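Long-range contacts in putative mRNA export protein (PDB 4WP2), which probably takes part in exporting mRNA from the nucleus to the cytoplasm, and is represented here by its C-terminal UBA domain: residues T17-E22 against E53-Q58; Q8-V13 against A32-E37. All coordinates share one frame; numbering follows the deposited sequence.

Interaction 1 of 2, residues T17-E22 against E53-Q58; sequences TGMNVE and EAFISQ
Thr17 to Asn20 run beside Ala54 to Gln58, end-to-end directions 136° apart, and three backbone hydrogen bonds link Gly18 and Asn20 to the partner segment, round a single beta bridge between Met19 and Phe55. Gly18 O accepts twice: Ile56 N, at 2.8 Å from Gly18 O, comes nearly in line with the carbonyl, whereas Ser57 N approaches well off that line, at a C=O...N angle of 126°. On the other side of the bridge Asn20 N donates to Ala54 O over 2.7 Å. Gly18 has positive phi just after helix 2-17, and a side chain there would run into Ser57 O. Thr17 OG1 accepts from Met19 N in an ST turn and is also hydrogen-bonded to Val13 O, one turn back in helix 2-17.

The Phe55 ring receives Met19 CG over one face, offset toward the rim, with Met19 CG 4.0 Å from Phe55 CE2. Thr17 O meets the ring at its edge, 3.4 Å from Phe55 CE2. Phe43 of helix 36-46 and Val50 also touch this ring. Replacing Phe55 with an alanine removes the ring that meets Met19 and Thr17 O, and is likely to open a gap beside Phe43 and let the methionine chain turn more freely. Past the bridge, Ile56, extended at chi2 (179°), brings its CD1 to 3.6 Å from Asn20 CA. Asn20 itself turns its OD1 to Tyr23 N, capping helix 21-25, while its side-chain ND2 lies near Ala54 O at too poor an angle for a hydrogen bond.

A short backbone bridge thus fastens the C-terminal tail to the loop between the first two helices of this UBA domain, the loop that in many UBA domains carries the Met-Gly-Phe/Tyr motif, whose place Thr17-Gly18-Met19 probably takes here.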
loop_
_atom_site.group_PDB
_atom_site.type_symbol
_atom_site.label_atom_id
_atom_site.label_comp_id
_atom_site.label_asym_id
_atom_site.label_seq_id
_atom_site.Cartn_x
_atom_site.Cartn_y
_atom_site.Cartn_z
ATOM N N THR A 17 34.592 -22.509 -18.575
ATOM C CA THR A 17 36.022 -22.735 -18.808
ATOM C C THR A 17 36.819 -23.028 -17.543
ATOM O O THR A 17 37.900 -23.614 -17.615
ATOM C CB THR A 17 36.695 -21.530 -19.493
ATOM O OG1 THR A 17 36.704 -20.409 -18.602
ATOM C CG2 THR A 17 35.981 -21.167 -20.785
ATOM N N GLY A 18 36.311 -22.581 -16.401
ATOM C CA GLY A 18 37.023 -22.720 -15.142
ATOM C C GLY A 18 37.973 -21.570 -14.848
ATOM O O GLY A 18 38.599 -21.538 -13.787
ATOM N N MET A 19 38.082 -20.623 -15.779
ATOM C CA MET A 19 38.956 -19.464 -15.593
ATOM C C MET A 19 38.373 -18.446 -14.634
ATOM O O MET A 19 37.158 -18.346 -14.493
ATOM C CB MET A 19 39.225 -18.780 -16.930
ATOM C CG MET A 19 40.092 -19.573 -17.886
ATOM S SD MET A 19 40.472 -18.674 -19.410
ATOM C CE MET A 19 38.838 -18.398 -20.099
ATOM N N ASN A 20 39.236 -17.658 -13.997
ATOM C CA ASN A 20 38.760 -16.581 -13.138
ATOM C C ASN A 20 38.122 -15.468 -13.987
ATOM O O ASN A 20 38.141 -15.526 -15.222
ATOM C CB ASN A 20 39.901 -16.031 -12.270
ATOM C CG ASN A 20 41.055 -15.461 -13.091
ATOM O OD1 ASN A 20 40.872 -14.995 -14.216
ATOM N ND2 ASN A 20 42.252 -15.469 -12.511
ATOM N N VAL A 21 37.565 -14.450 -13.340
ATOM C CA VAL A 21 36.820 -13.438 -14.091
ATOM C C VAL A 21 37.730 -12.605 -14.998
ATOM O O VAL A 21 37.305 -12.156 -16.064
ATOM C CB VAL A 21 36.014 -12.499 -13.156
ATOM C CG1 VAL A 21 34.997 -13.297 -12.358
ATOM C CG2 VAL A 21 36.929 -11.716 -12.241
ATOM N N GLU A 22 38.978 -12.388 -14.597
ATOM C CA GLU A 22 39.886 -11.587 -15.422
ATOM C C GLU A 22 40.146 -12.251 -16.780
ATOM O O GLU A 22 40.009 -11.622 -17.832
ATOM C CB GLU A 22 41.216 -11.355 -14.710
ATOM C CG GLU A 22 42.230 -10.619 -15.574
ATOM C CD GLU A 22 43.546 -10.379 -14.863
ATOM O OE1 GLU A 22 43.763 -10.972 -13.785
ATOM O OE2 GLU A 22 44.360 -9.587 -15.380
ATOM N N GLU A 53 47.343 -20.875 -12.710
ATOM C CA GLU A 53 46.830 -20.172 -11.534
ATOM C C GLU A 53 45.524 -19.417 -11.821
ATOM O O GLU A 53 44.798 -19.051 -10.901
ATOM C CB GLU A 53 47.888 -19.215 -10.975
ATOM C CG GLU A 53 48.349 -18.119 -11.920
ATOM C CD GLU A 53 49.593 -18.489 -12.712
ATOM O OE1 GLU A 53 49.917 -19.689 -12.821
ATOM O OE2 GLU A 53 50.250 -17.564 -13.233
ATOM N N ALA A 54 45.231 -19.191 -13.093
ATOM C CA ALA A 54 44.030 -18.471 -13.501
ATOM C C ALA A 54 42.759 -19.303 -13.311
ATOM O O ALA A 54 41.652 -18.773 -13.398
ATOM C CB ALA A 54 44.157 -18.036 -14.950
ATOM N N PHE A 55 42.915 -20.600 -13.047
ATOM C CA PHE A 55 41.779 -21.527 -12.970
ATOM C C PHE A 55 41.220 -21.674 -11.555
ATOM O O PHE A 55 41.941 -22.044 -10.629
ATOM C CB PHE A 55 42.180 -22.893 -13.525
ATOM C CG PHE A 55 42.287 -22.918 -15.026
ATOM C CD1 PHE A 55 43.471 -22.559 -15.653
ATOM C CD2 PHE A 55 41.207 -23.286 -15.805
ATOM C CE1 PHE A 55 43.573 -22.574 -17.028
ATOM C CE2 PHE A 55 41.302 -23.302 -17.189
ATOM C CZ PHE A 55 42.485 -22.948 -17.798
ATOM N N ILE A 56 39.958 -21.286 -11.377
ATOM C CA ILE A 56 39.288 -21.404 -10.075
ATOM C C ILE A 56 38.152 -22.437 -9.972
ATOM O O ILE A 56 37.555 -22.609 -8.898
ATOM C CB ILE A 56 38.705 -20.035 -9.674
ATOM C CG1 ILE A 56 37.717 -19.554 -10.744
ATOM C CG2 ILE A 56 39.834 -19.028 -9.477
ATOM C CD1 ILE A 56 37.072 -18.220 -10.444
ATOM N N SER A 57 37.825 -23.103 -11.073
ATOM C CA SER A 57 36.774 -24.126 -11.058
ATOM C C SER A 57 37.007 -25.147 -12.173
ATOM O O SER A 57 37.927 -25.010 -12.972
ATOM C CB SER A 57 35.374 -23.499 -11.148
ATOM O OG SER A 57 35.185 -22.798 -12.359
ATOM N N GLN A 58 36.164 -26.167 -12.240
ATOM C CA GLN A 58 36.385 -27.239 -13.198
ATOM C C GLN A 58 36.165 -26.851 -14.655
ATOM O O GLN A 58 35.131 -26.290 -14.995
ATOM C CB GLN A 58 35.446 -28.396 -12.848
ATOM C CG GLN A 58 35.585 -29.617 -13.726
ATOM C CD GLN A 58 34.878 -30.832 -13.153
ATOM O OE1 GLN A 58 34.302 -30.786 -12.058
ATOM N NE2 GLN A 58 34.898 -31.922 -13.902
#

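Interaction 2 of 2, residues Q8-V13 against A32-E37; sequences QLIAEV and ANWNLE
Leu9 and Val13, one turn apart on helix 2-17, face the start of helix 36-46, with Leu9 and Leu36 the nearest pair of backbones at 6.9 Å between their CA atoms. Leu36 is the main projection from the second segment. Its CG lies anti to the backbone N (chi1 -178°), which carries the forked end into the hollow bordered by Leu9, Glu12 and Val13. One branch, Leu36 CD1, meets Val13 CG2 at 3.5 Å, the two side chains passing in opposite directions; the other, Leu36 CD2, rests 4.0 Å from Glu12 CG, the two side chains crossing at about a right angle. At the base of the projection, Leu9 CD2 comes to 4.3 Å from Leu36 CB.

The other methyl of Leu9 lies against both the backbone and the ring of Trp34, with Leu9 CD1 3.8 Å from Trp34 O and 4.1 Å from Trp34 CE3. Farther along the six-membered ring, Ile10 CG1 meets the edge at Trp34 CZ3, 4.0 Å away and near the ring plane. The indole therefore borders Leu9 obliquely and Ile10 edge-on. Trp34 belongs to a type I' turn, Ala32 to Asn35, which precedes the helix. Leu28 also touches Ile10, Val13 and Trp34, extending this apolar cluster toward the loop after helix 21-25.

No hydrogen bond or salt bridge crosses between the segments. Glu12 contributes its aliphatic CG while its carboxylate pairs with Arg15, so the join depends on the fit of methyls, methylenes and one indole, consistent with a small hydrophobic core.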
loop_
_atom_site.group_PDB
_atom_site.type_symbol
_atom_site.label_atom_id
_atom_site.label_comp_id
_atom_site.label_asym_id
_atom_site.label_seq_id
_atom_site.Cartn_x
_atom_site.Cartn_y
_atom_site.Cartn_z
ATOM N N GLN A 8 27.221 -10.852 -16.764
ATOM C CA GLN A 8 26.578 -12.167 -16.869
ATOM C C GLN A 8 27.311 -13.010 -17.922
ATOM O O GLN A 8 27.389 -14.231 -17.784
ATOM C CB GLN A 8 25.063 -12.078 -17.149
ATOM C CG GLN A 8 24.611 -11.254 -18.314
ATOM C CD GLN A 8 23.086 -11.180 -18.397
ATOM O OE1 GLN A 8 22.380 -11.605 -17.481
ATOM N NE2 GLN A 8 22.577 -10.644 -19.499
ATOM N N LEU A 9 27.842 -12.373 -18.965
ATOM C CA LEU A 9 28.630 -13.091 -19.970
ATOM C C LEU A 9 29.992 -13.567 -19.405
ATOM O O LEU A 9 30.424 -14.692 -19.660
ATOM C CB LEU A 9 28.849 -12.209 -21.202
ATOM C CG LEU A 9 27.571 -11.993 -22.016
ATOM C CD1 LEU A 9 27.707 -10.805 -22.953
ATOM C CD2 LEU A 9 27.249 -13.254 -22.807
ATOM N N ILE A 10 30.657 -12.718 -18.625
ATOM C CA ILE A 10 31.897 -13.112 -17.958
ATOM C C ILE A 10 31.650 -14.312 -17.041
ATOM O O ILE A 10 32.424 -15.278 -17.030
ATOM C CB ILE A 10 32.501 -11.950 -17.113
ATOM C CG1 ILE A 10 32.978 -10.803 -18.014
ATOM C CG2 ILE A 10 33.670 -12.446 -16.253
ATOM C CD1 ILE A 10 33.356 -9.532 -17.246
ATOM N N ALA A 11 30.568 -14.241 -16.268
ATOM C CA ALA A 11 30.236 -15.296 -15.324
ATOM C C ALA A 11 30.021 -16.616 -16.050
ATOM O O ALA A 11 30.441 -17.668 -15.563
ATOM C CB ALA A 11 28.986 -14.927 -14.517
ATOM N N GLU A 12 29.395 -16.561 -17.224
ATOM C CA GLU A 12 29.124 -17.778 -17.975
ATOM C C GLU A 12 30.403 -18.389 -18.537
ATOM O O GLU A 12 30.574 -19.611 -18.509
ATOM C CB GLU A 12 28.135 -17.517 -19.109
ATOM C CG GLU A 12 27.771 -18.774 -19.875
ATOM C CD GLU A 12 27.019 -19.795 -19.033
ATOM O OE1 GLU A 12 26.639 -19.490 -17.881
ATOM O OE2 GLU A 12 26.848 -20.930 -19.515
ATOM N N VAL A 13 31.291 -17.549 -19.060
ATOM C CA VAL A 13 32.568 -18.034 -19.572
ATOM C C VAL A 13 33.368 -18.675 -18.436
ATOM O O VAL A 13 33.974 -19.723 -18.621
ATOM C CB VAL A 13 33.385 -16.904 -20.234
ATOM C CG1 VAL A 13 34.821 -17.334 -20.502
ATOM C CG2 VAL A 13 32.722 -16.464 -21.538
ATOM N N ALA A 32 36.064 -11.209 -30.498
ATOM C CA ALA A 32 34.807 -11.911 -30.202
ATOM C C ALA A 32 33.660 -10.916 -30.026
ATOM O O ALA A 32 32.492 -11.250 -30.256
ATOM C CB ALA A 32 34.947 -12.770 -28.954
ATOM N N ASN A 33 34.012 -9.689 -29.650
ATOM C CA ASN A 33 33.054 -8.621 -29.372
ATOM C C ASN A 33 31.884 -9.115 -28.519
ATOM O O ASN A 33 30.727 -8.832 -28.812
ATOM C CB ASN A 33 32.537 -8.015 -30.681
ATOM C CG ASN A 33 31.928 -6.625 -30.491
ATOM O OD1 ASN A 33 32.190 -5.947 -29.495
ATOM N ND2 ASN A 33 31.113 -6.201 -31.448
ATOM N N TRP A 34 32.224 -9.845 -27.457
ATOM C CA TRP A 34 31.272 -10.305 -26.438
ATOM C C TRP A 34 30.285 -11.358 -26.943
ATOM O O TRP A 34 29.305 -11.673 -26.273
ATOM C CB TRP A 34 30.524 -9.108 -25.851
ATOM C CG TRP A 34 31.447 -8.206 -25.115
ATOM C CD1 TRP A 34 32.133 -7.148 -25.623
ATOM C CD2 TRP A 34 31.804 -8.290 -23.733
ATOM N NE1 TRP A 34 32.890 -6.560 -24.642
ATOM C CE2 TRP A 34 32.712 -7.250 -23.472
ATOM C CE3 TRP A 34 31.446 -9.150 -22.691
ATOM C CZ2 TRP A 34 33.266 -7.039 -22.209
ATOM C CZ3 TRP A 34 31.996 -8.941 -21.438
ATOM C CH2 TRP A 34 32.892 -7.895 -21.208
ATOM N N ASN A 35 30.601 -11.957 -28.085
ATOM C CA ASN A 35 29.866 -13.110 -28.582
ATOM C C ASN A 35 30.288 -14.323 -27.756
ATOM O O ASN A 35 31.458 -14.718 -27.789
ATOM C CB ASN A 35 30.179 -13.358 -30.055
ATOM C CG ASN A 35 29.350 -14.480 -30.657
ATOM O OD1 ASN A 35 29.470 -15.636 -30.264
ATOM N ND2 ASN A 35 28.609 -14.159 -31.710
ATOM N N LEU A 36 29.353 -14.928 -27.030
ATOM C CA LEU A 36 29.711 -16.013 -26.120
ATOM C C LEU A 36 30.357 -17.189 -26.834
ATOM O O LEU A 36 31.336 -17.762 -26.353
ATOM C CB LEU A 36 28.486 -16.525 -25.358
ATOM C CG LEU A 36 28.810 -17.642 -24.358
ATOM C CD1 LEU A 36 29.703 -17.129 -23.230
ATOM C CD2 LEU A 36 27.543 -18.280 -23.805
ATOM N N GLU A 37 29.780 -17.583 -27.960
ATOM C CA GLU A 37 30.284 -18.740 -28.680
ATOM C C GLU A 37 31.700 -18.497 -29.207
ATOM O O GLU A 37 32.549 -19.373 -29.128
ATOM C CB GLU A 37 29.342 -19.119 -29.820
ATOM C CG GLU A 37 28.041 -19.751 -29.338
ATOM C CD GLU A 37 28.267 -21.013 -28.511
ATOM O OE1 GLU A 37 29.039 -21.894 -28.950
ATOM O OE2 GLU A 37 27.672 -21.118 -27.417
#

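From the N terminus, helix 2-17 first supplies 8-13 to interaction 2, then ends at Thr17; 17-22 spans the turn into helix 21-25 and enters interaction 1. The chain next reaches 32-37, closing interaction 2 at the start of helix 36-46, and only after that helix does 53-58 return to close interaction 1. The segments alternate, so the two closures cross. Their centres lie 14 Å apart on opposite sides of the chain's centre, yet they touch where Met19 CE packs on Val13 CG1. Interaction 2 joins the first and last helices; interaction 1 ties the C-terminal tail to the first interhelical loop.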